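Diol-dehydratase (Roseburia inulinivorans, PDB 5I2A) probably acts as a B12-independent lyase of the glycyl radical enzyme family, dehydrating diols such as 1,2-propanediol. Local coordinates at residues K203-V217 and P525-M539. Sequence-based numbering, arbitrary orientation.
Sequences KMCFLESILISCDAV and PFESCLVDDCIKRGM
Lys-203 NZ has two partners: it donates to Lys-536 O at 3.1 Å, tilted 34° from the carbonyl plane, and forms a salt bridge with Glu-189. The chain gets there fully extended, with CG anti to the backbone N (chi1 175°), running past the CA of Gly-538. That glycine, at positive phi, is the C' residue of a Schellman motif closing helix 534-537; its CA lies against Lys-203 CG and CD. One turn on, the Phe-206 ring enters a hole formed by Pro-525, Ser-528, Cys-534 and Ile-535. Met-539 C lies 3.6 Å above one face, toward the rim, while Ser-528 CB meets the edge at CZ, 3.7 Å away. With an alanine in place of Phe-206 the ring would be gone, which is likely to leave a gap between helices 525-529 and 534-537 and deprive Ser-528 CB and Cys-534 CB of their aromatic partner. Farther along, Ile-210 CG2 presses tightly on Cys-529 CB (3.4 Å), and Val-217 CG2 sits over the face of Phe-526, a CH-pi contact, with Cys-214 SG at the ring's edge. The 203-217 part of helix 200-233 crosses helix 525-529 at nearly a right angle (-97°); helices 49-63 and 171-190 also pack on helix 200-233, and helix 262-279 against Phe-526.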
loop_
_atom_site.group_PDB
_atom_site.type_symbol
_atom_site.label_atom_id
_atom_site.label_comp_id
_atom_site.label_asym_id
_atom_site.label_seq_id
_atom_site.Cartn_x
_atom_site.Cartn_y
_atom_site.Cartn_z
ATOM N N LYS A 203 -7.213 1.929 -9.821
ATOM C CA LYS A 203 -6.915 2.266 -11.208
ATOM C C LYS A 203 -7.452 3.655 -11.530
ATOM O O LYS A 203 -6.741 4.494 -12.090
ATOM C CB LYS A 203 -7.497 1.230 -12.187
ATOM C CG LYS A 203 -7.326 1.606 -13.665
ATOM C CD LYS A 203 -7.433 0.395 -14.606
ATOM C CE LYS A 203 -7.050 0.775 -16.049
ATOM N NZ LYS A 203 -7.209 -0.354 -17.027
ATOM N N MET A 204 -8.705 3.904 -11.170
ATOM C CA MET A 204 -9.335 5.170 -11.524
ATOM C C MET A 204 -8.717 6.316 -10.747
ATOM O O MET A 204 -8.567 7.392 -11.290
ATOM C CB MET A 204 -10.846 5.124 -11.292
ATOM C CG MET A 204 -11.598 4.306 -12.343
ATOM S SD MET A 204 -11.480 5.049 -14.000
ATOM C CE MET A 204 -11.944 6.716 -13.590
ATOM N N CYS A 205 -8.338 6.089 -9.489
ATOM C CA CYS A 205 -7.640 7.136 -8.750
ATOM C C CYS A 205 -6.326 7.531 -9.465
ATOM O O CYS A 205 -6.013 8.708 -9.589
ATOM C CB CYS A 205 -7.344 6.702 -7.315
ATOM S SG CYS A 205 -6.707 8.031 -6.250
ATOM N N PHE A 206 -5.563 6.541 -9.913
ATOM C CA PHE A 206 -4.301 6.794 -10.614
ATOM C C PHE A 206 -4.546 7.553 -11.919
ATOM O O PHE A 206 -3.869 8.535 -12.203
ATOM C CB PHE A 206 -3.567 5.480 -10.890
ATOM C CG PHE A 206 -2.342 5.636 -11.735
ATOM C CD1 PHE A 206 -1.210 6.261 -11.239
ATOM C CD2 PHE A 206 -2.321 5.160 -13.038
ATOM C CE1 PHE A 206 -0.077 6.411 -12.030
ATOM C CE2 PHE A 206 -1.191 5.300 -13.827
ATOM C CZ PHE A 206 -0.071 5.932 -13.325
ATOM N N LEU A 207 -5.530 7.106 -12.696
ATOM C CA LEU A 207 -5.872 7.778 -13.948
ATOM C C LEU A 207 -6.340 9.225 -13.697
ATOM O O LEU A 207 -5.940 10.123 -14.423
ATOM C CB LEU A 207 -6.933 6.982 -14.726
ATOM C CG LEU A 207 -6.487 5.589 -15.213
ATOM C CD1 LEU A 207 -7.581 4.851 -15.973
ATOM C CD2 LEU A 207 -5.230 5.683 -16.080
ATOM N N GLU A 208 -7.157 9.461 -12.670
ATOM C CA GLU A 208 -7.582 10.831 -12.361
ATOM C C GLU A 208 -6.390 11.681 -11.962
ATOM O O GLU A 208 -6.326 12.859 -12.293
ATOM C CB GLU A 208 -8.615 10.877 -11.233
ATOM C CG GLU A 208 -9.887 10.096 -11.486
ATOM C CD GLU A 208 -10.918 10.863 -12.284
ATOM O OE1 GLU A 208 -10.584 11.934 -12.846
ATOM O OE2 GLU A 208 -12.077 10.389 -12.336
ATOM N N SER A 209 -5.461 11.075 -11.227
ATOM C CA SER A 209 -4.232 11.746 -10.814
ATOM C C SER A 209 -3.396 12.203 -12.008
ATOM O O SER A 209 -2.779 13.262 -11.969
ATOM C CB SER A 209 -3.388 10.825 -9.933
ATOM O OG SER A 209 -4.058 10.571 -8.716
ATOM N N ILE A 210 -3.368 11.398 -13.059
ATOM C CA ILE A 210 -2.664 11.802 -14.268
ATOM C C ILE A 210 -3.311 13.047 -14.884
ATOM O O ILE A 210 -2.614 13.987 -15.261
ATOM C CB ILE A 210 -2.622 10.679 -15.304
ATOM C CG1 ILE A 210 -1.764 9.515 -14.790
ATOM C CG2 ILE A 210 -2.089 11.210 -16.645
ATOM C CD1 ILE A 210 -1.731 8.273 -15.735
ATOM N N LEU A 211 -4.642 13.058 -14.969
ATOM C CA LEU A 211 -5.353 14.199 -15.549
ATOM C C LEU A 211 -4.987 15.488 -14.809
ATOM O O LEU A 211 -4.638 16.500 -15.414
ATOM C CB LEU A 211 -6.876 13.971 -15.513
ATOM C CG LEU A 211 -7.422 12.850 -16.404
ATOM C CD1 LEU A 211 -8.943 12.786 -16.329
ATOM C CD2 LEU A 211 -6.952 13.018 -17.845
ATOM N N ILE A 212 -5.043 15.427 -13.490
ATOM C CA ILE A 212 -4.694 16.557 -12.657
ATOM C C ILE A 212 -3.242 16.995 -12.903
ATOM O O ILE A 212 -2.965 18.188 -13.040
ATOM C CB ILE A 212 -4.927 16.226 -11.177
ATOM C CG1 ILE A 212 -6.433 16.075 -10.930
ATOM C CG2 ILE A 212 -4.345 17.315 -10.277
ATOM C CD1 ILE A 212 -6.796 15.415 -9.624
ATOM N N SER A 213 -2.333 16.033 -13.003
ATOM C CA SER A 213 -0.924 16.351 -13.215
ATOM C C SER A 213 -0.690 16.968 -14.602
ATOM O O SER A 213 0.111 17.880 -14.749
ATOM C CB SER A 213 -0.049 15.098 -13.037
ATOM O OG SER A 213 -0.231 14.528 -11.751
ATOM N N CYS A 214 -1.379 16.464 -15.617
ATOM C CA CYS A 214 -1.237 17.041 -16.942
ATOM C C CYS A 214 -1.758 18.483 -16.968
ATOM O O CYS A 214 -1.098 19.379 -17.505
ATOM C CB CYS A 214 -1.958 16.193 -17.979
ATOM S SG CYS A 214 -1.107 14.662 -18.370
ATOM N N ASP A 215 -2.915 18.719 -16.358
ATOM C CA ASP A 215 -3.469 20.069 -16.316
ATOM C C ASP A 215 -2.594 21.029 -15.498
ATOM O O ASP A 215 -2.518 22.213 -15.813
ATOM C CB ASP A 215 -4.901 20.050 -15.782
ATOM C CG ASP A 215 -5.892 19.532 -16.817
ATOM O OD1 ASP A 215 -5.640 19.729 -18.024
ATOM O OD2 ASP A 215 -6.912 18.923 -16.435
ATOM N N ALA A 216 -1.912 20.516 -14.475
ATOM C CA ALA A 216 -0.963 21.317 -13.711
ATOM C C ALA A 216 0.206 21.829 -14.576
ATOM O O ALA A 216 0.643 22.963 -14.445
ATOM C CB ALA A 216 -0.430 20.515 -12.538
ATOM N N VAL A 217 0.719 20.978 -15.450
ATOM C CA VAL A 217 1.827 21.375 -16.305
ATOM C C VAL A 217 1.338 22.386 -17.356
ATOM O O VAL A 217 2.045 23.322 -17.698
ATOM C CB VAL A 217 2.466 20.162 -16.993
ATOM C CG1 VAL A 217 3.582 20.601 -17.942
ATOM C CG2 VAL A 217 2.991 19.164 -15.945
ATOM N N PRO A 525 2.464 10.351 -10.694
ATOM C CA PRO A 525 1.553 10.249 -11.834
ATOM C C PRO A 525 2.066 10.940 -13.090
ATOM O O PRO A 525 1.777 10.428 -14.161
ATOM C CB PRO A 525 0.264 10.911 -11.327
ATOM C CG PRO A 525 0.625 11.571 -10.047
ATOM C CD PRO A 525 1.821 10.899 -9.495
ATOM N N PHE A 526 2.815 12.038 -12.992
ATOM C CA PHE A 526 3.209 12.692 -14.243
ATOM C C PHE A 526 4.322 11.931 -14.970
ATOM O O PHE A 526 4.202 11.642 -16.166
ATOM C CB PHE A 526 3.632 14.162 -14.055
ATOM C CG PHE A 526 3.794 14.871 -15.372
ATOM C CD1 PHE A 526 2.686 15.052 -16.201
ATOM C CD2 PHE A 526 5.045 15.274 -15.826
ATOM C CE1 PHE A 526 2.811 15.656 -17.451
ATOM C CE2 PHE A 526 5.185 15.893 -17.073
ATOM C CZ PHE A 526 4.064 16.077 -17.888
ATOM N N GLU A 527 5.399 11.599 -14.269
ATOM C CA GLU A 527 6.427 10.748 -14.870
ATOM C C GLU A 527 5.824 9.425 -15.389
ATOM O O GLU A 527 6.156 8.973 -16.484
ATOM C CB GLU A 527 7.548 10.470 -13.879
ATOM C CG GLU A 527 8.764 9.765 -14.484
ATOM C CD GLU A 527 8.697 8.254 -14.389
ATOM O OE1 GLU A 527 7.853 7.736 -13.627
ATOM O OE2 GLU A 527 9.498 7.581 -15.076
ATOM N N SER A 528 4.910 8.832 -14.628
ATOM C CA SER A 528 4.335 7.540 -15.021
ATOM C C SER A 528 3.529 7.604 -16.323
ATOM O O SER A 528 3.570 6.666 -17.122
ATOM C CB SER A 528 3.442 6.968 -13.905
ATOM O OG SER A 528 4.199 6.647 -12.756
ATOM N N CYS A 529 2.808 8.699 -16.544
ATOM C CA CYS A 529 1.906 8.742 -17.686
ATOM C C CYS A 529 2.695 8.788 -18.989
ATOM O O CYS A 529 2.165 8.466 -20.042
ATOM C CB CYS A 529 0.939 9.935 -17.605
ATOM S SG CYS A 529 1.589 11.593 -17.982
ATOM N N LEU A 530 3.971 9.152 -18.903
ATOM C CA LEU A 530 4.825 9.185 -20.086
ATOM C C LEU A 530 5.701 7.922 -20.225
ATOM O O LEU A 530 6.679 7.906 -20.975
ATOM C CB LEU A 530 5.689 10.445 -20.053
ATOM C CG LEU A 530 4.920 11.759 -19.918
ATOM C CD1 LEU A 530 5.881 12.931 -19.894
ATOM C CD2 LEU A 530 3.905 11.878 -21.068
ATOM N N VAL A 531 5.344 6.862 -19.498
ATOM C CA VAL A 531 6.063 5.592 -19.577
ATOM C C VAL A 531 5.077 4.424 -19.742
ATOM O O VAL A 531 4.213 4.245 -18.889
ATOM C CB VAL A 531 6.921 5.344 -18.301
ATOM C CG1 VAL A 531 7.561 3.951 -18.340
ATOM C CG2 VAL A 531 7.975 6.425 -18.100
ATOM N N ASP A 532 5.201 3.637 -20.814
ATOM C CA ASP A 532 4.394 2.418 -20.956
ATOM C C ASP A 532 4.788 1.421 -19.863
ATOM O O ASP A 532 5.975 1.266 -19.593
ATOM C CB ASP A 532 4.595 1.745 -22.311
ATOM C CG ASP A 532 4.212 2.624 -23.485
ATOM O OD1 ASP A 532 3.449 3.593 -23.319
ATOM O OD2 ASP A 532 4.683 2.312 -24.586
ATOM N N ASP A 533 3.836 0.705 -19.270
ATOM C CA ASP A 533 2.418 0.687 -19.628
ATOM C C ASP A 533 1.550 1.184 -18.479
ATOM O O ASP A 533 0.538 0.556 -18.139
ATOM C CB ASP A 533 1.976 -0.738 -19.975
ATOM C CG ASP A 533 1.698 -0.935 -21.452
ATOM O OD1 ASP A 533 1.347 0.047 -22.140
ATOM O OD2 ASP A 533 1.833 -2.081 -21.919
ATOM N N CYS A 534 1.957 2.281 -17.857
ATOM C CA CYS A 534 1.328 2.704 -16.613
ATOM C C CYS A 534 -0.170 2.991 -16.768
ATOM O O CYS A 534 -0.977 2.551 -15.955
ATOM C CB CYS A 534 2.070 3.916 -16.064
ATOM S SG CYS A 534 3.785 3.506 -15.632
ATOM N N ILE A 535 -0.536 3.691 -17.833
ATOM C CA ILE A 535 -1.929 4.062 -18.060
ATOM C C ILE A 535 -2.811 2.824 -18.196
ATOM O O ILE A 535 -3.823 2.695 -17.519
ATOM C CB ILE A 535 -2.060 4.965 -19.314
ATOM C CG1 ILE A 535 -1.608 6.383 -18.974
ATOM C CG2 ILE A 535 -3.492 4.966 -19.852
ATOM C CD1 ILE A 535 -1.339 7.244 -20.182
ATOM N N LYS A 536 -2.395 1.896 -19.043
ATOM C CA LYS A 536 -3.146 0.669 -19.262
ATOM C C LYS A 536 -3.234 -0.215 -18.011
ATOM O O LYS A 536 -4.267 -0.819 -17.748
ATOM C CB LYS A 536 -2.514 -0.109 -20.411
ATOM C CG LYS A 536 -3.222 -1.386 -20.795
ATOM C CD LYS A 536 -2.521 -2.021 -21.995
ATOM C CE LYS A 536 -2.378 -1.005 -23.127
ATOM N NZ LYS A 536 -1.489 -1.478 -24.228
ATOM N N ARG A 537 -2.154 -0.288 -17.239
ATOM C CA ARG A 537 -2.148 -1.138 -16.056
ATOM C C ARG A 537 -2.818 -0.467 -14.874
ATOM O O ARG A 537 -3.198 -1.125 -13.921
ATOM C CB ARG A 537 -0.719 -1.540 -15.688
ATOM C CG ARG A 537 -0.073 -2.444 -16.736
ATOM C CD ARG A 537 1.357 -2.787 -16.379
ATOM N NE ARG A 537 1.945 -3.657 -17.385
ATOM C CZ ARG A 537 3.199 -4.091 -17.357
ATOM N NH1 ARG A 537 4.014 -3.743 -16.363
ATOM N NH2 ARG A 537 3.636 -4.878 -18.324
ATOM N N GLY A 538 -2.959 0.847 -14.945
ATOM C CA GLY A 538 -3.573 1.593 -13.872
ATOM C C GLY A 538 -2.698 1.730 -12.639
ATOM O O GLY A 538 -3.214 1.845 -11.539
ATOM N N MET A 539 -1.380 1.714 -12.817
ATOM C CA MET A 539 -0.465 1.883 -11.684
ATOM C C MET A 539 0.782 2.657 -12.089
ATOM O O MET A 539 1.181 2.641 -13.239
ATOM C CB MET A 539 -0.066 0.529 -11.091
ATOM C CG MET A 539 0.512 -0.434 -12.117
ATOM S SD MET A 539 0.194 -2.133 -11.650
ATOM C CE MET A 539 1.715 -2.529 -10.809
#